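Vacuolar protein sorting-associated protein 29 (PDB 5XCJ) binds metal ions through a calcineurin-like phosphoesterase fold and probably serves in protein transport as a subunit of the retromer complex. Local coordinates at residues A[2-7]-A[29-34]; A[20-25]-A[148-153]; A[80-85]-A[153-158]; A[108-113]-A[126-131]; A[119-124]-A[162-167]. The protein carries 1 engineered substitution. All coordinates share one frame; numbering follows the deposited sequence.

Interaction 1: residues A[2-7]-A[29-34]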
# COMPACT_ATOMS: atom_id res chain seq x y z
N LEU A 2 -12.82 5.79 -3.61
CA LEU A 2 -12.35 4.80 -2.65
C LEU A 2 -11.12 4.16 -3.25
O LEU A 2 -11.17 3.62 -4.35
CB LEU A 2 -13.41 3.74 -2.39
CG LEU A 2 -13.02 2.67 -1.38
CD1 LEU A 2 -12.89 3.28 0.01
CD2 LEU A 2 -14.05 1.57 -1.38
N VAL A 3 -10.01 4.22 -2.52
CA VAL A 3 -8.74 3.69 -2.97
C VAL A 3 -8.20 2.57 -2.09
O VAL A 3 -7.99 2.75 -0.90
CB VAL A 3 -7.69 4.81 -3.00
CG1 VAL A 3 -6.43 4.37 -3.71
CG2 VAL A 3 -8.28 6.07 -3.61
N LEU A 4 -7.95 1.41 -2.69
CA LEU A 4 -7.41 0.30 -1.95
C LEU A 4 -5.89 0.41 -2.03
O LEU A 4 -5.34 0.46 -3.11
CB LEU A 4 -7.87 -1.03 -2.56
CG LEU A 4 -7.19 -2.32 -2.11
CD1 LEU A 4 -7.42 -2.63 -0.64
CD2 LEU A 4 -7.60 -3.50 -2.98
N VAL A 5 -5.23 0.49 -0.87
CA VAL A 5 -3.78 0.56 -0.83
C VAL A 5 -3.29 -0.79 -0.31
O VAL A 5 -3.54 -1.15 0.83
CB VAL A 5 -3.29 1.72 0.06
CG1 VAL A 5 -1.77 1.83 0.02
CG2 VAL A 5 -3.94 3.02 -0.36
N ILE A 6 -2.60 -1.52 -1.17
CA ILE A 6 -2.12 -2.86 -0.86
C ILE A 6 -0.76 -3.15 -1.50
O ILE A 6 -0.34 -2.43 -2.39
CB ILE A 6 -3.16 -3.89 -1.36
CG1 ILE A 6 -3.09 -5.21 -0.59
CG2 ILE A 6 -3.04 -4.08 -2.86
CD1 ILE A 6 -4.26 -6.14 -0.87
N GLY A 7 -0.08 -4.19 -1.02
CA GLY A 7 1.22 -4.57 -1.54
C GLY A 7 2.02 -5.57 -0.73
O GLY A 7 1.52 -6.13 0.25
N GLY A 29 -16.50 -4.31 -2.36
CA GLY A 29 -16.42 -2.88 -2.23
C GLY A 29 -16.51 -2.16 -3.54
O GLY A 29 -16.20 -2.71 -4.59
N ARG A 30 -17.00 -0.92 -3.50
CA ARG A 30 -17.05 -0.10 -4.70
C ARG A 30 -15.71 0.61 -4.77
O ARG A 30 -15.65 1.83 -4.68
CB ARG A 30 -18.19 0.91 -4.61
CG ARG A 30 -18.61 1.47 -5.96
CD ARG A 30 -19.47 0.47 -6.71
NE ARG A 30 -19.42 0.65 -8.16
CZ ARG A 30 -18.80 -0.17 -9.00
NH1 ARG A 30 -18.16 -1.24 -8.55
NH2 ARG A 30 -18.82 0.08 -10.30
N ILE A 31 -14.64 -0.14 -4.96
CA ILE A 31 -13.32 0.45 -4.99
C ILE A 31 -12.99 1.01 -6.37
O ILE A 31 -12.92 0.28 -7.35
CB ILE A 31 -12.25 -0.59 -4.59
CG1 ILE A 31 -12.52 -1.08 -3.17
CG2 ILE A 31 -10.87 0.01 -4.69
CD1 ILE A 31 -11.71 -2.29 -2.78
N GLN A 32 -12.89 2.32 -6.45
CA GLN A 32 -12.54 3.02 -7.68
C GLN A 32 -11.10 2.83 -8.18
O GLN A 32 -10.87 2.70 -9.37
CB GLN A 32 -12.85 4.50 -7.56
CG GLN A 32 -14.33 4.82 -7.60
CD GLN A 32 -15.02 4.53 -6.28
OE1 GLN A 32 -14.41 4.63 -5.22
NE2 GLN A 32 -16.29 4.15 -6.35
N THR A 33 -10.15 2.86 -7.26
CA THR A 33 -8.73 2.76 -7.61
C THR A 33 -7.94 1.85 -6.67
O THR A 33 -8.25 1.76 -5.48
CB THR A 33 -8.10 4.19 -7.62
OG1 THR A 33 -8.95 5.07 -8.35
CG2 THR A 33 -6.72 4.22 -8.26
N VAL A 34 -6.92 1.20 -7.22
CA VAL A 34 -6.04 0.34 -6.46
C VAL A 34 -4.61 0.85 -6.61
O VAL A 34 -4.13 1.05 -7.72
CB VAL A 34 -6.10 -1.11 -6.96
CG1 VAL A 34 -4.88 -1.89 -6.49
CG2 VAL A 34 -7.38 -1.80 -6.52
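Leu2 and Ile31 meet at an angle, the CD2 branch of the leucine lying 3.5 Å from CG1 of the isoleucine. A chi1 of -179° places CG of Leu2 on the far side from its backbone N, with CD2 beside Ile31 CG1 and Arg30 O. The other branch of Ile31 serves the next strand position: its CG2 packs 3.8 Å from Leu4 CB. Farther along, Leu4 and Val34 lie side by side and point the same way, with Leu4 CD2 3.9 Å from Val34 CG2; Leu26 of helix 20-28 and Leu49 and Leu52 of helix 43-52 cover this face. Val3 and Thr33 occupy the other face. Between the faces the strands pair in parallel: Thr33 N donates to Leu2 O (3.2 Å), and Leu4 N donates to Thr33 O (2.8 Å) in the carbonyl plane. Before the regular pairing begins, the bent Gln32 chain brings OE1 next to Leu2 N, but the modelled 2.5 Å is implausibly short and its detail doubtful. This is the strand pair of a beta-alpha-beta crossover through helix 20-28. Its chemistry implies an apolar seam beside two sound backbone bonds, through which Leu2 O, Thr33 N, Leu4 N and Thr33 O pair across the strands.

Interaction 2: residues A[20-25]-A[148-153]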
# COMPACT_ATOMS: atom_id res chain seq x y z
N GLN A 20 -8.49 -15.07 3.25
CA GLN A 20 -9.77 -15.11 2.55
C GLN A 20 -10.69 -13.99 2.99
O GLN A 20 -11.41 -13.43 2.18
CB GLN A 20 -10.46 -16.47 2.69
CG GLN A 20 -11.61 -16.66 1.72
CD GLN A 20 -11.21 -16.44 0.28
OE1 GLN A 20 -10.19 -16.96 -0.18
NE2 GLN A 20 -12.00 -15.67 -0.44
N VAL A 21 -10.62 -13.62 4.27
CA VAL A 21 -11.47 -12.57 4.80
C VAL A 21 -11.20 -11.26 4.08
O VAL A 21 -12.13 -10.53 3.76
CB VAL A 21 -11.32 -12.39 6.33
CG1 VAL A 21 -12.08 -13.49 7.06
CG2 VAL A 21 -9.86 -12.38 6.75
N PHE A 22 -9.93 -10.96 3.83
CA PHE A 22 -9.57 -9.74 3.12
C PHE A 22 -10.15 -9.77 1.72
O PHE A 22 -10.68 -8.77 1.24
CB PHE A 22 -8.04 -9.64 3.01
CG PHE A 22 -7.37 -9.14 4.25
CD1 PHE A 22 -8.09 -8.93 5.41
CD2 PHE A 22 -6.01 -8.88 4.26
CE1 PHE A 22 -7.48 -8.46 6.55
CE2 PHE A 22 -5.39 -8.41 5.40
CZ PHE A 22 -6.12 -8.21 6.54
N LEU A 23 -10.04 -10.92 1.06
CA LEU A 23 -10.55 -11.09 -0.29
C LEU A 23 -12.07 -10.93 -0.35
O LEU A 23 -12.59 -10.28 -1.23
CB LEU A 23 -10.14 -12.45 -0.85
CG LEU A 23 -8.65 -12.55 -1.18
CD1 LEU A 23 -8.27 -13.95 -1.63
CD2 LEU A 23 -8.26 -11.52 -2.22
N ASP A 24 -12.77 -11.51 0.61
CA ASP A 24 -14.22 -11.39 0.63
C ASP A 24 -14.64 -9.93 0.80
O ASP A 24 -15.58 -9.47 0.17
CB ASP A 24 -14.82 -12.23 1.76
CG ASP A 24 -14.66 -13.71 1.54
OD1 ASP A 24 -14.27 -14.10 0.43
OD2 ASP A 24 -14.91 -14.48 2.48
N ARG A 25 -13.95 -9.23 1.69
CA ARG A 25 -14.23 -7.82 1.93
C ARG A 25 -13.93 -6.92 0.72
O ARG A 25 -14.70 -6.04 0.39
CB ARG A 25 -13.43 -7.33 3.13
CG ARG A 25 -13.33 -5.82 3.23
CD ARG A 25 -14.66 -5.23 3.65
NE ARG A 25 -14.71 -3.78 3.48
CZ ARG A 25 -14.87 -3.17 2.31
NH1 ARG A 25 -14.98 -3.88 1.19
NH2 ARG A 25 -14.91 -1.85 2.25
N PRO A 148 -0.92 -9.74 8.34
CA PRO A 148 -1.53 -9.31 7.08
C PRO A 148 -2.21 -7.97 7.29
O PRO A 148 -2.90 -7.78 8.28
CB PRO A 148 -2.57 -10.40 6.81
CG PRO A 148 -2.01 -11.60 7.47
CD PRO A 148 -1.32 -11.11 8.70
N SER A 149 -1.96 -7.04 6.38
CA SER A 149 -2.52 -5.71 6.48
C SER A 149 -2.78 -5.05 5.14
O SER A 149 -2.16 -5.39 4.14
CB SER A 149 -1.56 -4.83 7.28
OG SER A 149 -1.60 -5.18 8.64
N PHE A 150 -3.71 -4.10 5.15
CA PHE A 150 -4.04 -3.28 3.99
C PHE A 150 -4.77 -2.01 4.43
O PHE A 150 -5.18 -1.89 5.58
CB PHE A 150 -4.79 -4.04 2.89
CG PHE A 150 -6.23 -4.31 3.21
CD1 PHE A 150 -7.19 -3.36 2.95
CD2 PHE A 150 -6.62 -5.51 3.76
CE1 PHE A 150 -8.51 -3.60 3.23
CE2 PHE A 150 -7.94 -5.76 4.06
CZ PHE A 150 -8.88 -4.80 3.79
N MET A 151 -4.90 -1.07 3.51
CA MET A 151 -5.56 0.19 3.80
C MET A 151 -6.63 0.53 2.78
O MET A 151 -6.52 0.17 1.62
CB MET A 151 -4.56 1.34 3.77
CG MET A 151 -3.63 1.47 4.96
SD MET A 151 -2.57 2.91 4.69
CE MET A 151 -1.65 2.95 6.22
N LEU A 152 -7.67 1.21 3.24
CA LEU A 152 -8.72 1.69 2.36
C LEU A 152 -8.81 3.18 2.62
O LEU A 152 -8.92 3.60 3.76
CB LEU A 152 -10.05 1.02 2.66
CG LEU A 152 -10.22 -0.38 2.08
CD1 LEU A 152 -11.59 -0.93 2.43
CD2 LEU A 152 -10.01 -0.34 0.57
N LEU A 153 -8.75 3.97 1.56
CA LEU A 153 -8.82 5.41 1.71
C LEU A 153 -10.12 5.96 1.16
O LEU A 153 -10.54 5.60 0.07
CB LEU A 153 -7.66 6.11 0.99
CG LEU A 153 -6.23 5.60 1.13
CD1 LEU A 153 -5.31 6.50 0.32
CD2 LEU A 153 -5.80 5.54 2.59
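Helix 20-28, the connecting helix of the first beta-alpha-beta unit, lies here against strand 149-156 of the six-stranded sheet. The short axes of 20-25 and 149-153 are 10.6 Å apart and only 17° from parallel, a separation bridged by side chains. Phe22 and Phe150 form a T-shaped (edge-to-face) pair with ring centroids 4.6 Å apart and planes at 86°. Phe150 supplies the edge: its CE2 sits over the centre of the Phe22 ring, 3.4 Å from Phe22 CG. The Phe150 side chain starts with CG between its backbone N and carbonyl carbon (chi1 75°), which sets the ring so that its CD2/CE2 edge meets the Phe22 face. Pro148 and Ser149 border the Phe22 ring elsewhere; Pro148 CB lies 3.7 Å from Phe22 CE2, while Pro148 O and Ser149 N stand at the ring edge, near its plane. One turn along the helix, the bent Arg25 chain lays a guanidinium face on Leu152, with NH2 3.4 Å from Leu152 CD1. Tyr165 of the adjoining strand also meets the Phe150 ring, at a shallow angle, and Leu4 of strand 2-6 touches Phe150 and Leu152. The contact thus joins a helix to the outer face of one of the two central sheets, the layered alpha/beta packing characteristic of the calcineurin-like metallophosphatase fold.

Interaction 3: residues A[80-85]-A[153-158]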
# COMPACT_ATOMS: atom_id res chain seq x y z
N PHE A 80 -5.74 15.60 -3.71
CA PHE A 80 -4.45 15.04 -3.34
C PHE A 80 -3.63 14.45 -4.48
O PHE A 80 -4.13 13.65 -5.26
CB PHE A 80 -4.65 13.93 -2.30
CG PHE A 80 -5.21 14.40 -0.99
CD1 PHE A 80 -4.38 14.86 0.01
CD2 PHE A 80 -6.57 14.36 -0.75
CE1 PHE A 80 -4.89 15.28 1.21
CE2 PHE A 80 -7.09 14.78 0.45
CZ PHE A 80 -6.25 15.24 1.44
N LYS A 81 -2.36 14.83 -4.56
CA LYS A 81 -1.46 14.27 -5.55
C LYS A 81 -0.83 13.12 -4.78
O LYS A 81 -0.28 13.33 -3.71
CB LYS A 81 -0.40 15.27 -5.99
CG LYS A 81 -0.81 16.16 -7.14
CD LYS A 81 0.29 17.14 -7.51
CE LYS A 81 1.52 16.42 -8.03
NZ LYS A 81 2.46 17.34 -8.72
N ILE A 82 -0.93 11.91 -5.32
CA ILE A 82 -0.41 10.73 -4.64
C ILE A 82 0.83 10.15 -5.29
O ILE A 82 0.85 9.90 -6.49
CB ILE A 82 -1.50 9.64 -4.53
CG1 ILE A 82 -2.70 10.15 -3.73
CG2 ILE A 82 -0.94 8.37 -3.91
CD1 ILE A 82 -3.88 9.20 -3.72
N GLY A 83 1.84 9.91 -4.47
CA GLY A 83 3.10 9.35 -4.93
C GLY A 83 3.18 7.91 -4.47
O GLY A 83 2.87 7.59 -3.33
N LEU A 84 3.55 7.03 -5.39
CA LEU A 84 3.64 5.62 -5.07
C LEU A 84 4.94 4.96 -5.51
O LEU A 84 5.37 5.14 -6.64
CB LEU A 84 2.46 4.89 -5.72
CG LEU A 84 2.42 3.37 -5.70
CD1 LEU A 84 1.95 2.88 -4.33
CD2 LEU A 84 1.51 2.84 -6.79
N MET A 85 5.57 4.25 -4.59
CA MET A 85 6.78 3.49 -4.87
C MET A 85 6.92 2.37 -3.83
O MET A 85 6.36 2.46 -2.74
CB MET A 85 8.01 4.39 -4.98
CG MET A 85 8.83 4.56 -3.72
SD MET A 85 10.36 5.42 -4.11
CE MET A 85 10.71 4.79 -5.74
N LEU A 153 -8.75 3.97 1.56
CA LEU A 153 -8.82 5.41 1.71
C LEU A 153 -10.12 5.96 1.16
O LEU A 153 -10.54 5.60 0.07
CB LEU A 153 -7.66 6.11 0.99
CG LEU A 153 -6.23 5.60 1.13
CD1 LEU A 153 -5.31 6.50 0.32
CD2 LEU A 153 -5.80 5.54 2.59
N GLU A 154 -10.75 6.83 1.93
CA GLU A 154 -11.96 7.48 1.48
C GLU A 154 -11.53 8.93 1.30
O GLU A 154 -11.18 9.60 2.26
CB GLU A 154 -13.06 7.36 2.53
CG GLU A 154 -14.31 8.17 2.24
CD GLU A 154 -15.47 7.80 3.14
OE1 GLU A 154 -15.25 7.10 4.16
OE2 GLU A 154 -16.61 8.19 2.83
N ILE A 155 -11.51 9.38 0.05
CA ILE A 155 -11.12 10.75 -0.23
C ILE A 155 -12.22 11.56 -0.90
O ILE A 155 -12.73 11.18 -1.95
CB ILE A 155 -9.89 10.79 -1.16
CG1 ILE A 155 -8.68 10.14 -0.50
CG2 ILE A 155 -9.58 12.22 -1.58
CD1 ILE A 155 -7.43 10.23 -1.34
N ASN A 156 -12.60 12.66 -0.27
CA ASN A 156 -13.56 13.56 -0.87
C ASN A 156 -12.83 14.89 -0.90
O ASN A 156 -12.68 15.52 0.14
CB ASN A 156 -14.83 13.66 -0.03
CG ASN A 156 -15.95 14.37 -0.76
OD1 ASN A 156 -15.89 14.57 -1.96
ND2 ASN A 156 -16.98 14.75 -0.02
N ASP A 157 -12.30 15.27 -2.06
CA ASP A 157 -11.58 16.52 -2.19
C ASP A 157 -10.39 16.56 -1.24
O ASP A 157 -9.45 15.79 -1.39
CB ASP A 157 -12.50 17.72 -2.03
CG ASP A 157 -13.30 18.00 -3.28
OD1 ASP A 157 -12.82 17.66 -4.38
OD2 ASP A 157 -14.40 18.56 -3.17
N SER A 158 -10.44 17.46 -0.27
CA SER A 158 -9.37 17.62 0.70
C SER A 158 -9.56 16.81 1.98
O SER A 158 -8.76 16.89 2.90
CB SER A 158 -9.16 19.10 1.04
OG SER A 158 -8.59 19.78 -0.05
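Ile155 meets Phe80 and Ile82 across the gap between two strands, and its two branches divide the work. CG2, anti to the backbone N, rests 3.8 Å from Phe80 CD2, whereas CD1 at the end of the other branch comes within 4.4 Å of Ile82 CD1, a looser approach. The Phe80 and Ile155 side chains lie at an angle to each other, and Leu160 of strand 159-168 touches both. Strands 80-85 and 149-156 belong to different sheets, so their meeting through side chains is part of the sandwich of two mixed sheets at the heart of the metallophosphatase fold; Ile110 of strand 110-112 adds to the same layer by touching both Phe80 and Ile82. After Asn156 the strand ends, and the positive phi of Asp157 (59°) marks the turn toward strand 159-168. Here the backbone replaces aliphatic groups as the partner of Phe80. Asp157 O approaches the ring obliquely, 3.2 Å from CE2 of Phe80. Next, Ser158 O lies at the ring edge, near its plane and 3.3 Å from Phe80 CZ. The hydroxyl of Ser158 has a different partner, hydrogen bonding to ND2 of Asn79, the residue just before Phe80.

Interaction 4: residues A[108-113]-A[126-131]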
# COMPACT_ATOMS: atom_id res chain seq x y z
N VAL A 108 4.25 15.57 -4.18
CA VAL A 108 2.93 15.04 -3.91
C VAL A 108 2.50 15.24 -2.47
O VAL A 108 3.33 15.36 -1.58
CB VAL A 108 2.88 13.53 -4.20
CG1 VAL A 108 3.15 13.24 -5.66
CG2 VAL A 108 3.89 12.81 -3.33
N ASP A 109 1.20 15.39 -2.28
CA ASP A 109 0.60 15.53 -0.97
C ASP A 109 0.68 14.24 -0.14
O ASP A 109 0.82 14.27 1.08
CB ASP A 109 -0.84 16.01 -1.08
CG ASP A 109 -0.98 17.18 -2.02
OD1 ASP A 109 -0.08 18.03 -2.05
OD2 ASP A 109 -1.99 17.24 -2.74
N ILE A 110 0.53 13.11 -0.82
CA ILE A 110 0.57 11.81 -0.18
C ILE A 110 1.63 10.90 -0.78
O ILE A 110 1.74 10.77 -1.99
CB ILE A 110 -0.80 11.10 -0.32
CG1 ILE A 110 -1.92 11.94 0.30
CG2 ILE A 110 -0.75 9.72 0.32
CD1 ILE A 110 -3.28 11.29 0.19
N LEU A 111 2.43 10.27 0.07
CA LEU A 111 3.44 9.34 -0.40
C LEU A 111 3.16 7.95 0.15
O LEU A 111 3.13 7.73 1.36
CB LEU A 111 4.85 9.79 0.01
CG LEU A 111 5.98 8.88 -0.49
CD1 LEU A 111 6.09 8.95 -2.00
CD2 LEU A 111 7.31 9.24 0.17
N ILE A 112 2.97 7.00 -0.76
CA ILE A 112 2.69 5.63 -0.39
C ILE A 112 3.90 4.76 -0.70
O ILE A 112 4.40 4.77 -1.81
CB ILE A 112 1.46 5.08 -1.13
CG1 ILE A 112 0.23 5.95 -0.87
CG2 ILE A 112 1.20 3.64 -0.74
CD1 ILE A 112 -1.03 5.47 -1.53
N THR A 113 4.35 4.03 0.31
CA THR A 113 5.49 3.13 0.21
C THR A 113 5.25 1.85 1.01
O THR A 113 4.43 1.82 1.91
CB THR A 113 6.80 3.79 0.70
OG1 THR A 113 6.64 4.24 2.06
CG2 THR A 113 7.17 4.97 -0.18
N GLY A 126 2.21 18.51 7.40
CA GLY A 126 1.09 18.71 6.50
C GLY A 126 1.04 17.75 5.33
O GLY A 126 0.13 17.80 4.51
N LYS A 127 2.01 16.86 5.27
CA LYS A 127 2.09 15.84 4.24
C LYS A 127 1.78 14.48 4.87
O LYS A 127 2.02 14.28 6.05
CB LYS A 127 3.47 15.82 3.57
CG LYS A 127 3.94 17.17 3.04
CD LYS A 127 2.99 17.74 2.01
CE LYS A 127 3.17 19.24 1.88
NZ LYS A 127 2.52 19.79 0.67
N TYR A 128 1.25 13.56 4.07
CA TYR A 128 0.87 12.26 4.58
C TYR A 128 1.69 11.12 4.00
O TYR A 128 1.87 11.03 2.80
CB TYR A 128 -0.61 12.02 4.33
CG TYR A 128 -1.48 13.18 4.76
CD1 TYR A 128 -1.75 14.22 3.90
CD2 TYR A 128 -2.01 13.22 6.04
CE1 TYR A 128 -2.53 15.28 4.30
CE2 TYR A 128 -2.79 14.28 6.45
CZ TYR A 128 -3.05 15.31 5.58
OH TYR A 128 -3.83 16.36 5.98
N PHE A 129 2.20 10.28 4.89
CA PHE A 129 3.00 9.12 4.50
C PHE A 129 2.25 7.87 4.91
O PHE A 129 2.00 7.65 6.08
CB PHE A 129 4.37 9.19 5.17
CG PHE A 129 5.21 10.34 4.70
CD1 PHE A 129 4.99 11.61 5.21
CD2 PHE A 129 6.20 10.16 3.76
CE1 PHE A 129 5.75 12.68 4.78
CE2 PHE A 129 6.96 11.23 3.33
CZ PHE A 129 6.74 12.49 3.84
N LEU A 130 1.92 7.04 3.92
CA LEU A 130 1.16 5.82 4.14
C LEU A 130 1.84 4.52 3.70
O LEU A 130 2.43 4.45 2.63
CB LEU A 130 -0.20 5.93 3.45
CG LEU A 130 -0.86 7.31 3.54
CD1 LEU A 130 -2.11 7.38 2.68
CD2 LEU A 130 -1.17 7.64 4.98
N ASN A 131 1.78 3.52 4.56
CA ASN A 131 2.31 2.20 4.27
C ASN A 131 1.23 1.20 4.67
O ASN A 131 0.85 1.15 5.84
CB ASN A 131 3.59 1.98 5.07
CG ASN A 131 4.29 0.69 4.72
OD1 ASN A 131 3.66 -0.31 4.43
ND2 ASN A 131 5.61 0.71 4.77
O HOH W 1 -0.88 16.95 1.94
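Ile110 and Leu130 meet on one face of a parallel strand pair, Ile110 CG2 lying 3.6 Å from Leu130 CD1. On the other face, CD2 of Leu111 lies 3.8 Å from Phe129 CE2, obliquely to the ring. Four backbone bonds fix this register. Tyr128 N donates almost straight to Asp109 O (3.1 Å, 178° at the hydrogen); Leu111 N donates to Tyr128 O, Leu130 N to Leu111 O, and Thr113 N to Leu130 O (3.0 Å). A water extends the ladder beyond Tyr128, donating to Asp109 O and Gly126 O. Farther out, strand 80-85 pairs with Ile110 and Ile112, and Lys81 N binds the Asp109 carboxylate at OD2. Leu99 of helix 96-106 covers Phe129. Asn131 OD1 accepts from Gly133 N, and the Asn131 side chain lies about 5 Å from that of Asp8, which binds zinc in another structure of this protein, although none is bound here. The pair is typical of the metallophosphatase sandwich, whose central strands run toward the metal site.

Interaction 5: residues A[119-124]-A[162-167]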
# COMPACT_ATOMS: atom_id res chain seq x y z
N LEU A 119 2.33 -1.87 8.61
CA LEU A 119 1.38 -0.86 8.23
C LEU A 119 1.55 0.36 9.13
O LEU A 119 1.69 0.22 10.33
CB LEU A 119 -0.05 -1.39 8.36
CG LEU A 119 -1.19 -0.42 8.08
CD1 LEU A 119 -2.41 -1.16 7.58
CD2 LEU A 119 -1.53 0.40 9.31
N GLU A 120 1.60 1.53 8.53
CA GLU A 120 1.72 2.76 9.30
C GLU A 120 1.06 3.94 8.63
O GLU A 120 1.14 4.10 7.41
CB GLU A 120 3.20 3.07 9.57
CG GLU A 120 3.44 4.21 10.54
CD GLU A 120 4.91 4.54 10.71
OE1 GLU A 120 5.53 4.02 11.66
OE2 GLU A 120 5.44 5.30 9.88
N THR A 121 0.41 4.78 9.43
CA THR A 121 -0.19 6.00 8.94
C THR A 121 0.46 7.14 9.71
O THR A 121 0.40 7.17 10.92
CB THR A 121 -1.71 6.04 9.18
OG1 THR A 121 -2.35 5.06 8.36
CG2 THR A 121 -2.25 7.41 8.85
N LYS A 122 1.13 8.04 9.00
CA LYS A 122 1.78 9.17 9.66
C LYS A 122 1.62 10.49 8.92
O LYS A 122 1.71 10.54 7.71
CB LYS A 122 3.26 8.86 9.88
CG LYS A 122 3.79 9.31 11.23
CD LYS A 122 5.24 8.90 11.43
CE LYS A 122 6.13 9.37 10.30
NZ LYS A 122 7.45 8.70 10.31
N GLU A 123 1.39 11.56 9.66
CA GLU A 123 1.29 12.87 9.05
C GLU A 123 2.47 13.70 9.54
O GLU A 123 2.69 13.81 10.74
CB GLU A 123 -0.02 13.56 9.40
CG GLU A 123 -0.08 15.02 8.99
CD GLU A 123 0.35 15.96 10.11
OE1 GLU A 123 0.39 15.52 11.27
OE2 GLU A 123 0.64 17.13 9.82
N VAL A 124 3.26 14.21 8.61
CA VAL A 124 4.40 15.06 8.97
C VAL A 124 4.42 16.33 8.13
O VAL A 124 4.36 16.27 6.91
CB VAL A 124 5.75 14.30 8.91
CG1 VAL A 124 5.61 12.91 8.32
CG2 VAL A 124 6.82 15.11 8.18
N ILE A 162 -8.52 7.21 6.49
CA ILE A 162 -7.77 5.98 6.35
C ILE A 162 -8.34 4.86 7.20
O ILE A 162 -8.48 5.01 8.41
CB ILE A 162 -6.30 6.17 6.76
CG1 ILE A 162 -5.56 7.04 5.74
CG2 ILE A 162 -5.61 4.83 6.93
CD1 ILE A 162 -4.76 8.16 6.37
N TYR A 163 -8.66 3.75 6.57
CA TYR A 163 -9.17 2.58 7.27
C TYR A 163 -8.04 1.55 7.28
O TYR A 163 -7.77 0.92 6.27
CB TYR A 163 -10.37 1.98 6.55
CG TYR A 163 -11.60 2.86 6.51
CD1 TYR A 163 -12.54 2.80 7.53
CD2 TYR A 163 -11.83 3.72 5.46
CE1 TYR A 163 -13.66 3.59 7.51
CE2 TYR A 163 -12.96 4.51 5.42
CZ TYR A 163 -13.87 4.44 6.45
OH TYR A 163 -15.00 5.23 6.43
N GLU A 164 -7.39 1.40 8.43
CA GLU A 164 -6.29 0.45 8.57
C GLU A 164 -6.78 -0.95 8.94
O GLU A 164 -7.24 -1.17 10.05
CB GLU A 164 -5.31 0.92 9.64
CG GLU A 164 -4.89 2.38 9.57
CD GLU A 164 -3.96 2.75 10.71
OE1 GLU A 164 -3.84 1.95 11.66
OE2 GLU A 164 -3.34 3.83 10.66
N TYR A 165 -6.67 -1.89 8.00
CA TYR A 165 -7.11 -3.26 8.26
C TYR A 165 -5.93 -4.18 8.53
O TYR A 165 -4.97 -4.20 7.77
CB TYR A 165 -7.92 -3.81 7.09
CG TYR A 165 -9.29 -3.19 6.93
CD1 TYR A 165 -10.39 -3.68 7.61
CD2 TYR A 165 -9.47 -2.09 6.11
CE1 TYR A 165 -11.63 -3.10 7.47
CE2 TYR A 165 -10.71 -1.50 5.96
CZ TYR A 165 -11.79 -2.01 6.65
OH TYR A 165 -13.02 -1.42 6.51
N THR A 166 -6.00 -4.92 9.63
CA THR A 166 -4.97 -5.88 10.00
C THR A 166 -5.60 -7.18 10.49
O THR A 166 -6.70 -7.19 11.01
CB THR A 166 -4.03 -5.33 11.09
OG1 THR A 166 -4.78 -5.02 12.27
CG2 THR A 166 -3.31 -4.10 10.60
N LEU A 167 -4.89 -8.29 10.29
CA LEU A 167 -5.37 -9.58 10.76
C LEU A 167 -4.47 -9.98 11.92
O LEU A 167 -3.33 -10.35 11.72
CB LEU A 167 -5.29 -10.61 9.64
CG LEU A 167 -5.68 -12.06 9.92
CD1 LEU A 167 -7.15 -12.16 10.31
CD2 LEU A 167 -5.37 -12.95 8.74
O HOH W 2 -1.06 3.58 11.50
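Thr121 and Glu164 make the polar link. Thr121 OG1 donates to Glu164 OE2 at 2.8 Å, reaching that oxygen on its anti side and 27° out of the carboxylate plane. The Glu164 chain is extended beyond CG (chi2 178°), which carries its carboxylate across to the facing strand. A water accepts from Thr121 N (2.8 Å); its approach to Glu164 OE2, modelled at 2.4 Å, is too short to be trusted.

Apolar packing flanks this link. Thr121 and Ile162 reach toward each other tip to tip, with Thr121 CG2 3.6 Å from Ile162 CD1. Leu119 crosses Glu164 at an angle, its CD2 3.8 Å from Glu164 CB, while its CD1 approaches Thr166 CG2 more loosely at 4.3 Å.

A van der Waals contact with the carboxylate adds to these, Leu119 CD2 lying 3.6 Å from Glu164 OE1.

The two segments run nearly antiparallel, 158° apart, yet belong to different sheets; the nearest CA atoms, those of Leu119 and Glu164, are 7.8 Å apart. Leu130 and Leu153 continue the packing around Ile162 toward the interior. The chemistry implies a partly exposed margin of the sandwich, where a carboxylate held by a hydroxyl, and perhaps by water, meets an apolar layer; the hydroxyl donor would probably stabilise its negative charge.

Interactions 1 to 4 are buried, whereas interaction 5 lies at the surface. Interactions 1 and 4 each join parallel neighbours within a sheet and rely on backbone hydrogen bonds; the other three depend mainly on side chains, bringing a helix onto a sheet in interaction 2 and the two sheets together in interactions 3 and 5. Strand 149-156 serves both interactions 2 and 3, which share Leu153 and use residues pointing to opposite faces: aromatic edge-to-face packing toward the helix, aliphatic and ring packing toward the other sheet. Val5 and Ile112 touch between interactions 1 and 4, while interaction 5 brings a carboxylate and water to the sandwich margin.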